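Local structure of uncharacterized protein (Legionella longbeachae NSW150, 4JZA) at residues L196-H201 against M267-A272; I218-N223 against S260-E265; F592-A597 against R635-S640. The protein probably removes the 3-phosphate from phosphatidylinositol 3-phosphate, acting as a bacterial phosphoinositide phosphatase in the interaction of Legionella with its host. All blocks are in the same frame, centred on the assembly; numbering follows the deposited sequence.

Interaction 1 (L196-H201 against M267-A272)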
loop_
_atom_site.group_PDB
_atom_site.type_symbol
_atom_site.label_atom_id
_atom_site.label_comp_id
_atom_site.label_asym_id
_atom_site.label_seq_id
_atom_site.Cartn_x
_atom_site.Cartn_y
_atom_site.Cartn_z
ATOM N N LEU A 196 7.564 -0.739 24.121
ATOM C CA LEU A 196 7.776 -1.945 24.908
ATOM C C LEU A 196 8.491 -3.051 24.181
ATOM O O LEU A 196 8.380 -3.170 22.968
ATOM C CB LEU A 196 6.429 -2.495 25.406
ATOM C CG LEU A 196 5.568 -1.564 26.275
ATOM C CD1 LEU A 196 4.334 -2.300 26.765
ATOM C CD2 LEU A 196 6.364 -1.070 27.466
ATOM N N GLU A 197 9.185 -3.890 24.949
ATOM C CA GLU A 197 9.684 -5.163 24.448
ATOM C C GLU A 197 8.568 -6.203 24.287
ATOM O O GLU A 197 7.518 -6.107 24.911
ATOM C CB GLU A 197 10.737 -5.709 25.394
ATOM C CG GLU A 197 12.052 -4.941 25.396
ATOM C CD GLU A 197 13.122 -5.631 26.233
ATOM O OE1 GLU A 197 13.385 -6.849 26.026
ATOM O OE2 GLU A 197 13.690 -4.962 27.122
ATOM N N GLU A 198 8.805 -7.229 23.486
ATOM C CA GLU A 198 7.719 -8.125 23.110
ATOM C C GLU A 198 7.015 -8.676 24.338
ATOM O O GLU A 198 5.797 -8.710 24.352
ATOM C CB GLU A 198 8.169 -9.269 22.152
ATOM C CG GLU A 198 7.008 -10.109 21.570
ATOM C CD GLU A 198 7.424 -11.266 20.615
ATOM O OE1 GLU A 198 6.607 -12.225 20.404
ATOM O OE2 GLU A 198 8.553 -11.235 20.066
ATOM N N TYR A 199 7.744 -9.125 25.358
ATOM C CA TYR A 199 7.066 -9.794 26.509
ATOM C C TYR A 199 6.198 -8.806 27.294
ATOM O O TYR A 199 5.158 -9.153 27.860
ATOM C CB TYR A 199 8.057 -10.545 27.435
ATOM C CG TYR A 199 8.896 -9.637 28.273
ATOM C CD1 TYR A 199 9.949 -8.964 27.716
ATOM C CD2 TYR A 199 8.624 -9.429 29.642
ATOM C CE1 TYR A 199 10.737 -8.099 28.467
ATOM C CE2 TYR A 199 9.418 -8.575 30.403
ATOM C CZ TYR A 199 10.492 -7.912 29.798
ATOM O OH TYR A 199 11.343 -7.029 30.441
ATOM N N GLN A 200 6.618 -7.560 27.302
ATOM C CA GLN A 200 5.901 -6.564 28.065
ATOM C C GLN A 200 4.652 -6.195 27.300
ATOM O O GLN A 200 3.603 -6.003 27.893
ATOM C CB GLN A 200 6.775 -5.329 28.323
ATOM C CG GLN A 200 8.038 -5.586 29.152
ATOM C CD GLN A 200 8.909 -4.335 29.276
ATOM O OE1 GLN A 200 8.621 -3.454 30.049
ATOM N NE2 GLN A 200 9.943 -4.256 28.498
ATOM N N HIS A 201 4.775 -6.103 25.976
ATOM C CA HIS A 201 3.623 -5.887 25.085
ATOM C C HIS A 201 2.587 -6.984 25.307
ATOM O O HIS A 201 1.379 -6.686 25.363
ATOM C CB HIS A 201 4.055 -5.881 23.605
ATOM C CG HIS A 201 3.140 -5.114 22.686
ATOM N ND1 HIS A 201 3.098 -3.737 22.649
ATOM C CD2 HIS A 201 2.266 -5.530 21.743
ATOM C CE1 HIS A 201 2.245 -3.336 21.722
ATOM N NE2 HIS A 201 1.713 -4.406 21.171
HETATM N N MSE A 267 5.067 -15.340 29.651
HETATM C CA MSE A 267 6.005 -16.463 29.789
HETATM C C MSE A 267 6.310 -17.049 28.441
HETATM O O MSE A 267 7.476 -17.249 28.102
HETATM C CB MSE A 267 5.529 -17.593 30.712
HETATM C CG MSE A 267 5.956 -17.436 32.187
HETATM SE SE MSE A 267 7.884 -16.991 32.556
HETATM C CE MSE A 267 7.464 -15.091 32.787
ATOM N N ARG A 268 5.268 -17.316 27.654
ATOM C CA ARG A 268 5.432 -17.910 26.321
ATOM C C ARG A 268 6.569 -17.259 25.544
ATOM O O ARG A 268 7.319 -17.926 24.847
ATOM C CB ARG A 268 4.135 -17.827 25.519
ATOM C CG ARG A 268 4.180 -18.546 24.173
ATOM C CD ARG A 268 2.911 -18.321 23.375
ATOM N NE ARG A 268 1.728 -18.480 24.215
ATOM C CZ ARG A 268 1.233 -19.651 24.626
ATOM N NH1 ARG A 268 1.811 -20.793 24.281
ATOM N NH2 ARG A 268 0.137 -19.679 25.389
ATOM N N ILE A 269 6.716 -15.960 25.688
ATOM C CA ILE A 269 7.780 -15.261 24.999
ATOM C C ILE A 269 9.137 -15.389 25.672
ATOM O O ILE A 269 10.168 -15.444 24.996
ATOM C CB ILE A 269 7.430 -13.784 24.866
ATOM C CG1 ILE A 269 6.249 -13.653 23.898
ATOM C CG2 ILE A 269 8.633 -13.002 24.389
ATOM C CD1 ILE A 269 5.203 -12.650 24.323
ATOM N N LEU A 270 9.144 -15.421 27.000
ATOM C CA LEU A 270 10.406 -15.437 27.751
ATOM C C LEU A 270 11.032 -16.830 27.694
ATOM O O LEU A 270 12.247 -16.957 27.691
ATOM C CB LEU A 270 10.187 -14.974 29.204
ATOM C CG LEU A 270 9.910 -13.475 29.441
ATOM C CD1 LEU A 270 9.652 -13.168 30.905
ATOM C CD2 LEU A 270 11.054 -12.625 28.947
ATOM N N ALA A 271 10.186 -17.860 27.603
ATOM C CA ALA A 271 10.620 -19.264 27.550
ATOM C C ALA A 271 11.457 -19.610 26.334
ATOM O O ALA A 271 12.099 -20.662 26.303
ATOM C CB ALA A 271 9.408 -20.190 27.604
ATOM N N ALA A 272 11.429 -18.747 25.326
ATOM C CA ALA A 272 12.204 -18.964 24.118
ATOM C C ALA A 272 13.689 -18.724 24.327
ATOM O O ALA A 272 14.483 -19.132 23.478
ATOM C CB ALA A 272 11.700 -18.071 23.012
#

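Interaction 2 (I218-N223 against S260-E265)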
loop_
_atom_site.group_PDB
_atom_site.type_symbol
_atom_site.label_atom_id
_atom_site.label_comp_id
_atom_site.label_asym_id
_atom_site.label_seq_id
_atom_site.Cartn_x
_atom_site.Cartn_y
_atom_site.Cartn_z
ATOM N N ILE A 218 0.864 -3.534 39.697
ATOM C CA ILE A 218 2.086 -3.751 40.483
ATOM C C ILE A 218 1.972 -4.990 41.354
ATOM O O ILE A 218 2.879 -5.814 41.362
ATOM C CB ILE A 218 2.402 -2.549 41.383
ATOM C CG1 ILE A 218 2.680 -1.324 40.508
ATOM C CG2 ILE A 218 3.588 -2.862 42.309
ATOM C CD1 ILE A 218 2.383 0.006 41.162
ATOM N N ARG A 219 0.843 -5.126 42.055
ATOM C CA ARG A 219 0.628 -6.276 42.924
ATOM C C ARG A 219 0.579 -7.538 42.078
ATOM O O ARG A 219 1.269 -8.511 42.384
ATOM C CB ARG A 219 -0.616 -6.121 43.850
ATOM C CG ARG A 219 -0.302 -5.500 45.235
ATOM C CD ARG A 219 -1.506 -5.452 46.199
ATOM N NE ARG A 219 -2.530 -6.435 45.825
ATOM C CZ ARG A 219 -3.722 -6.164 45.278
ATOM N NH1 ARG A 219 -4.137 -4.915 45.053
ATOM N NH2 ARG A 219 -4.530 -7.168 44.966
ATOM N N ASP A 220 -0.207 -7.521 40.997
ATOM C CA ASP A 220 -0.286 -8.681 40.109
ATOM C C ASP A 220 1.104 -9.187 39.728
ATOM O O ASP A 220 1.363 -10.384 39.763
ATOM C CB ASP A 220 -1.053 -8.341 38.828
ATOM C CG ASP A 220 -1.045 -9.484 37.815
ATOM O OD1 ASP A 220 -0.027 -9.668 37.100
ATOM O OD2 ASP A 220 -2.077 -10.183 37.746
ATOM N N PHE A 221 1.991 -8.269 39.356
ATOM C CA PHE A 221 3.298 -8.670 38.894
ATOM C C PHE A 221 4.191 -9.183 40.018
ATOM O O PHE A 221 4.926 -10.160 39.821
ATOM C CB PHE A 221 4.004 -7.556 38.123
ATOM C CG PHE A 221 5.235 -8.041 37.433
ATOM C CD1 PHE A 221 5.151 -9.072 36.541
ATOM C CD2 PHE A 221 6.469 -7.528 37.731
ATOM C CE1 PHE A 221 6.277 -9.573 35.937
ATOM C CE2 PHE A 221 7.608 -8.025 37.129
ATOM C CZ PHE A 221 7.515 -9.053 36.234
ATOM N N ASN A 222 4.108 -8.557 41.194
ATOM C CA ASN A 222 4.821 -9.055 42.368
ATOM C C ASN A 222 4.296 -10.440 42.795
ATOM O O ASN A 222 5.090 -11.315 43.135
ATOM C CB ASN A 222 4.750 -8.058 43.527
ATOM C CG ASN A 222 5.516 -6.761 43.242
ATOM O OD1 ASN A 222 6.441 -6.731 42.435
ATOM N ND2 ASN A 222 5.105 -5.686 43.879
ATOM N N ASN A 223 2.975 -10.652 42.756
ATOM C CA ASN A 223 2.387 -11.977 43.060
ATOM C C ASN A 223 2.865 -13.047 42.110
ATOM O O ASN A 223 2.901 -14.239 42.461
ATOM C CB ASN A 223 0.848 -11.949 43.009
ATOM C CG ASN A 223 0.260 -11.206 44.175
ATOM O OD1 ASN A 223 0.976 -10.842 45.095
ATOM N ND2 ASN A 223 -1.037 -10.967 44.141
ATOM N N SER A 260 -2.710 -16.634 34.823
ATOM C CA SER A 260 -3.695 -15.814 34.146
ATOM C C SER A 260 -3.237 -15.539 32.698
ATOM O O SER A 260 -2.053 -15.699 32.350
ATOM C CB SER A 260 -3.940 -14.511 34.900
ATOM O OG SER A 260 -2.782 -13.698 34.875
ATOM N N VAL A 261 -4.191 -15.141 31.867
ATOM C CA VAL A 261 -3.947 -15.012 30.453
ATOM C C VAL A 261 -2.615 -14.284 30.216
ATOM O O VAL A 261 -1.710 -14.793 29.566
ATOM C CB VAL A 261 -5.106 -14.250 29.767
ATOM C CG1 VAL A 261 -4.900 -14.232 28.261
ATOM C CG2 VAL A 261 -6.467 -14.873 30.104
ATOM N N HIS A 262 -2.501 -13.090 30.773
ATOM C CA HIS A 262 -1.327 -12.221 30.569
ATOM C C HIS A 262 0.009 -12.764 31.105
ATOM O O HIS A 262 1.045 -12.620 30.462
ATOM C CB HIS A 262 -1.583 -10.796 31.131
ATOM C CG HIS A 262 -2.008 -10.758 32.573
ATOM N ND1 HIS A 262 -3.321 -10.872 32.963
ATOM C CD2 HIS A 262 -1.298 -10.614 33.714
ATOM C CE1 HIS A 262 -3.402 -10.814 34.277
ATOM N NE2 HIS A 262 -2.189 -10.658 34.757
ATOM N N GLN A 263 -0.002 -13.370 32.285
ATOM C CA GLN A 263 1.216 -13.999 32.795
ATOM C C GLN A 263 1.606 -15.116 31.840
ATOM O O GLN A 263 2.786 -15.308 31.544
ATOM C CB GLN A 263 1.018 -14.529 34.222
ATOM C CG GLN A 263 0.997 -13.430 35.287
ATOM C CD GLN A 263 0.145 -13.807 36.475
ATOM O OE1 GLN A 263 -1.045 -14.035 36.333
ATOM N NE2 GLN A 263 0.728 -13.887 37.624
ATOM N N ARG A 264 0.592 -15.819 31.334
ATOM C CA ARG A 264 0.794 -16.927 30.406
ATOM C C ARG A 264 1.516 -16.453 29.124
ATOM O O ARG A 264 2.532 -17.017 28.716
ATOM C CB ARG A 264 -0.563 -17.632 30.072
ATOM C CG ARG A 264 -0.409 -19.058 29.537
ATOM C CD ARG A 264 -1.633 -19.838 29.102
ATOM N NE ARG A 264 -2.821 -19.585 29.915
ATOM C CZ ARG A 264 -3.989 -19.158 29.427
ATOM N NH1 ARG A 264 -4.143 -18.940 28.111
ATOM N NH2 ARG A 264 -5.014 -18.947 30.258
ATOM N N GLU A 265 0.989 -15.416 28.492
ATOM C CA GLU A 265 1.533 -14.985 27.212
ATOM C C GLU A 265 2.919 -14.353 27.387
ATOM O O GLU A 265 3.756 -14.456 26.513
ATOM C CB GLU A 265 0.538 -14.039 26.487
ATOM C CG GLU A 265 -0.765 -14.716 26.033
ATOM C CD GLU A 265 -0.538 -16.058 25.319
ATOM O OE1 GLU A 265 0.292 -16.133 24.389
ATOM O OE2 GLU A 265 -1.183 -17.057 25.701
#

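Interaction 3 (F592-A597 against R635-S640)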
loop_
_atom_site.group_PDB
_atom_site.type_symbol
_atom_site.label_atom_id
_atom_site.label_comp_id
_atom_site.label_asym_id
_atom_site.label_seq_id
_atom_site.Cartn_x
_atom_site.Cartn_y
_atom_site.Cartn_z
ATOM N N PHE A 592 -2.072 -23.776 -28.367
ATOM C CA PHE A 592 -2.091 -23.479 -26.970
ATOM C C PHE A 592 -1.594 -22.043 -26.773
ATOM O O PHE A 592 -2.231 -21.230 -26.090
ATOM C CB PHE A 592 -1.230 -24.508 -26.206
ATOM C CG PHE A 592 -1.184 -24.265 -24.723
ATOM C CD1 PHE A 592 -2.342 -24.328 -23.990
ATOM C CD2 PHE A 592 0.006 -23.927 -24.079
ATOM C CE1 PHE A 592 -2.332 -24.089 -22.635
ATOM C CE2 PHE A 592 0.019 -23.690 -22.713
ATOM C CZ PHE A 592 -1.155 -23.783 -21.987
ATOM N N VAL A 593 -0.474 -21.734 -27.414
ATOM C CA VAL A 593 0.091 -20.409 -27.357
ATOM C C VAL A 593 -0.945 -19.384 -27.783
ATOM O O VAL A 593 -1.043 -18.296 -27.201
ATOM C CB VAL A 593 1.381 -20.308 -28.191
ATOM C CG1 VAL A 593 1.918 -18.876 -28.278
ATOM C CG2 VAL A 593 2.470 -21.174 -27.562
ATOM N N SER A 594 -1.735 -19.719 -28.782
ATOM C CA SER A 594 -2.760 -18.786 -29.222
ATOM C C SER A 594 -3.796 -18.474 -28.121
ATOM O O SER A 594 -4.191 -17.315 -27.925
ATOM C CB SER A 594 -3.467 -19.315 -30.462
ATOM O OG SER A 594 -4.116 -18.240 -31.120
ATOM N N LEU A 595 -4.213 -19.523 -27.416
ATOM C CA LEU A 595 -5.145 -19.393 -26.316
ATOM C C LEU A 595 -4.531 -18.603 -25.189
ATOM O O LEU A 595 -5.168 -17.674 -24.706
ATOM C CB LEU A 595 -5.596 -20.754 -25.787
ATOM C CG LEU A 595 -6.529 -21.485 -26.757
ATOM C CD1 LEU A 595 -6.506 -22.987 -26.484
ATOM C CD2 LEU A 595 -7.939 -20.911 -26.707
ATOM N N VAL A 596 -3.303 -18.934 -24.786
ATOM C CA VAL A 596 -2.655 -18.153 -23.741
ATOM C C VAL A 596 -2.557 -16.691 -24.104
ATOM O O VAL A 596 -2.914 -15.801 -23.297
ATOM C CB VAL A 596 -1.239 -18.602 -23.425
ATOM C CG1 VAL A 596 -0.629 -17.656 -22.407
ATOM C CG2 VAL A 596 -1.285 -19.978 -22.802
ATOM N N ALA A 597 -2.050 -16.435 -25.290
ATOM C CA ALA A 597 -1.873 -15.070 -25.746
ATOM C C ALA A 597 -3.233 -14.366 -25.758
ATOM O O ALA A 597 -3.360 -13.232 -25.301
ATOM C CB ALA A 597 -1.203 -15.035 -27.126
ATOM N N ARG A 635 4.177 -10.160 -27.988
ATOM C CA ARG A 635 4.982 -9.059 -28.473
ATOM C C ARG A 635 4.709 -8.753 -29.922
ATOM O O ARG A 635 4.624 -7.595 -30.308
ATOM C CB ARG A 635 6.477 -9.322 -28.271
ATOM C CG ARG A 635 7.091 -8.968 -26.898
ATOM C CD ARG A 635 8.571 -9.312 -26.938
ATOM N NE ARG A 635 9.017 -10.135 -25.825
ATOM C CZ ARG A 635 9.604 -11.326 -25.942
ATOM N NH1 ARG A 635 9.791 -11.870 -27.118
ATOM N NH2 ARG A 635 9.989 -12.003 -24.857
ATOM N N LYS A 636 4.581 -9.790 -30.730
ATOM C CA LYS A 636 4.451 -9.600 -32.156
ATOM C C LYS A 636 3.012 -9.246 -32.480
ATOM O O LYS A 636 2.748 -8.356 -33.268
ATOM C CB LYS A 636 4.995 -10.824 -32.921
ATOM C CG LYS A 636 6.534 -10.938 -32.769
ATOM C CD LYS A 636 7.201 -12.076 -33.545
ATOM C CE LYS A 636 6.736 -13.464 -33.098
ATOM N NZ LYS A 636 7.456 -14.542 -33.829
ATOM N N ARG A 637 2.056 -9.859 -31.822
ATOM C CA ARG A 637 0.680 -9.426 -32.033
ATOM C C ARG A 637 0.446 -7.915 -31.769
ATOM O O ARG A 637 -0.391 -7.267 -32.443
ATOM C CB ARG A 637 -0.246 -10.248 -31.143
ATOM C CG ARG A 637 -0.556 -11.637 -31.667
ATOM C CD ARG A 637 -1.465 -12.296 -30.662
ATOM N NE ARG A 637 -1.750 -13.706 -30.860
ATOM C CZ ARG A 637 -2.749 -14.326 -30.257
ATOM N NH1 ARG A 637 -3.560 -13.645 -29.471
ATOM N NH2 ARG A 637 -2.959 -15.621 -30.456
ATOM N N LEU A 638 1.160 -7.370 -30.779
ATOM C CA LEU A 638 1.077 -5.953 -30.442
ATOM C C LEU A 638 2.098 -5.092 -31.174
ATOM O O LEU A 638 2.087 -3.885 -31.018
ATOM C CB LEU A 638 1.272 -5.784 -28.934
ATOM C CG LEU A 638 0.158 -6.353 -28.053
ATOM C CD1 LEU A 638 0.598 -6.394 -26.609
ATOM C CD2 LEU A 638 -1.075 -5.501 -28.172
ATOM N N ASP A 639 2.973 -5.738 -31.938
ATOM C CA ASP A 639 4.008 -5.136 -32.728
ATOM C C ASP A 639 5.025 -4.365 -31.901
ATOM O O ASP A 639 5.615 -3.432 -32.409
ATOM C CB ASP A 639 3.389 -4.228 -33.828
ATOM C CG ASP A 639 4.323 -4.009 -35.051
ATOM O OD1 ASP A 639 5.091 -4.946 -35.406
ATOM O OD2 ASP A 639 4.282 -2.894 -35.640
ATOM N N SER A 640 5.261 -4.750 -30.653
ATOM C CA SER A 640 6.120 -3.961 -29.786
ATOM C C SER A 640 6.990 -4.891 -28.989
ATOM O O SER A 640 6.456 -5.826 -28.400
ATOM C CB SER A 640 5.265 -3.101 -28.843
ATOM O OG SER A 640 6.064 -2.181 -28.076
#

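Interaction 1 (L196-H201 against M267-A272)
Tyr199 and Ile269 bring the two backbones together: their CA atoms lie 5.7 Å apart, an approach close enough for first-turn residues of helix 198-206 to touch later residues of helix 261-270. Glu197 occupies the N-cap position of the former. Against this backbone the side chain of Ile269 lies on Tyr199, with Ile269 CG2 4.0 Å from Tyr199 CB, while Ile269 CD1 reaches the backbone carbonyl of Glu198, 4.0 Å from Glu198 O.

Leu270 lies over one face of the Tyr199 ring. Its CD2 sits 3.7 Å from Tyr199 CG and 4.1 Å from the centroid of the Tyr199 ring, 24° off the ring normal, which qualifies as a CH-pi contact, displaced toward the CG side of the rim. The opposite face is met by CG of the neighbouring Gln200, so the ring is held between two aliphatic groups. With chi1 at 73°, Tyr199 places its ring between the backbone N and the carbonyl carbon, and it is this setting that presents a face to Leu270. The extended Glu198 chain crosses Ile269 at a slant, Glu198 OE1 coming 3.8 Å from Ile269 CG1; that oxygen is hydrogen-bonded to the backbone N of Lys388, while Tyr199 OH makes a weak bond to Gln283 of helix 274-288.

No hydrogen bond crosses between the segments. The 221 Å² buried here is mainly apolar and CH-pi contact within the insertion domain, with the carboxylate end of Glu198 against Ile269, and Glu198 OE1 and Tyr199 OH find their partners in other parts of the chain.

Interaction 2 (I218-N223 against S260-E265)
A histidine-carboxylate hydrogen bond between His262 and Asp220 joins two helices of the insertion domain. His262 NE2 donates to Asp220 OD2 at 3.0 Å, with an N-H...O angle of 162°, so the bond is nearly straight. The two groups are turned differently toward it: OD2 lies close to the imidazole plane, whereas the ring nitrogen approaches the carboxylate from above its plane, the two planes being 47° apart. The side chains arrive from opposite directions, Asp220 reaching out with CG anti to its own N (chi1 175°) to meet the ring edge.

A second partner serves each group. Asp220 OD1 is hydrogen-bonded to Tyr203 OH, and His262 ND1 to the backbone N of Asp208, which must be the donor there; NE2 then carries the proton given to OD2, consistent with a neutral ring.

Helix 198-206 adds Tyr203, whose ring meets that of His262 edge-to-face. Phe221, next in the chain after Asp220, points to another face and meets Phe284 edge-to-face, so helix 214-234 touches both helix 274-288 and helix 261-270.

Interaction 3 (F592-A597 against R635-S640)
Arg637 reaches from the last turn of helix 628-637 to Ser594 and Ala597 on helix 587-602. From CB, which points toward that helix, the chain runs straight out: it is extended from CG to NE, with CG set beside the backbone N (chi1 -79°), and this length covers the 8.8 Å between the CA atoms of Arg637 and Ala597. Arg637 NE passes 4.0 Å from Ala597 CB and forms a salt bridge with Glu633, one turn back on its own helix. Arg637 CZ lies 3.6 Å from Ala597 CB, which sits over the centre of one guanidinium face. Arg637 NH1 is likewise 3.6 Å from Ala597 CB and also forms a salt bridge with Asp598 OD1.

Arg637 NH2 donates to Ser594 O over 3.3 Å. The bond is bent, 140° at the hydrogen, and reaches a lone pair in the carbonyl plane from the side, with a C=O...N angle of 104°; the oxygen itself is tilted out of the guanidinium plane. Ser594 OG stands at the guanidinium edge, 2.9 Å from Arg637 NH2.

All three nitrogens of this one side chain have acceptors, two of them carboxylates that probably balance its charge, while the alanine methyl lies against the flat face. Between these two segments the contact is chiefly polar and is carried by Arg637, while Val593 and Val596 pack on Ile630 earlier in helix 628-637.

In the fold
Interactions 1 and 2 both use helix 261-270, its later part in the first case and its first turn in the second, and their centres lie 12 Å apart within the insertion domain; along the chain, 2 is nested in the loop that 1 closes. Interaction 3 is on the opposite side of the chain's centre, its nearest atoms about 44 Å from those of interaction 1. Burial and chemistry do not run together: the more buried contact, interaction 2, rests on a histidine-carboxylate bond, whereas the partly buried interaction 1 is mainly apolar. Interaction 3, also partly buried, relies on a long arginine reaching across at the end of a helix pair that also packs through valines.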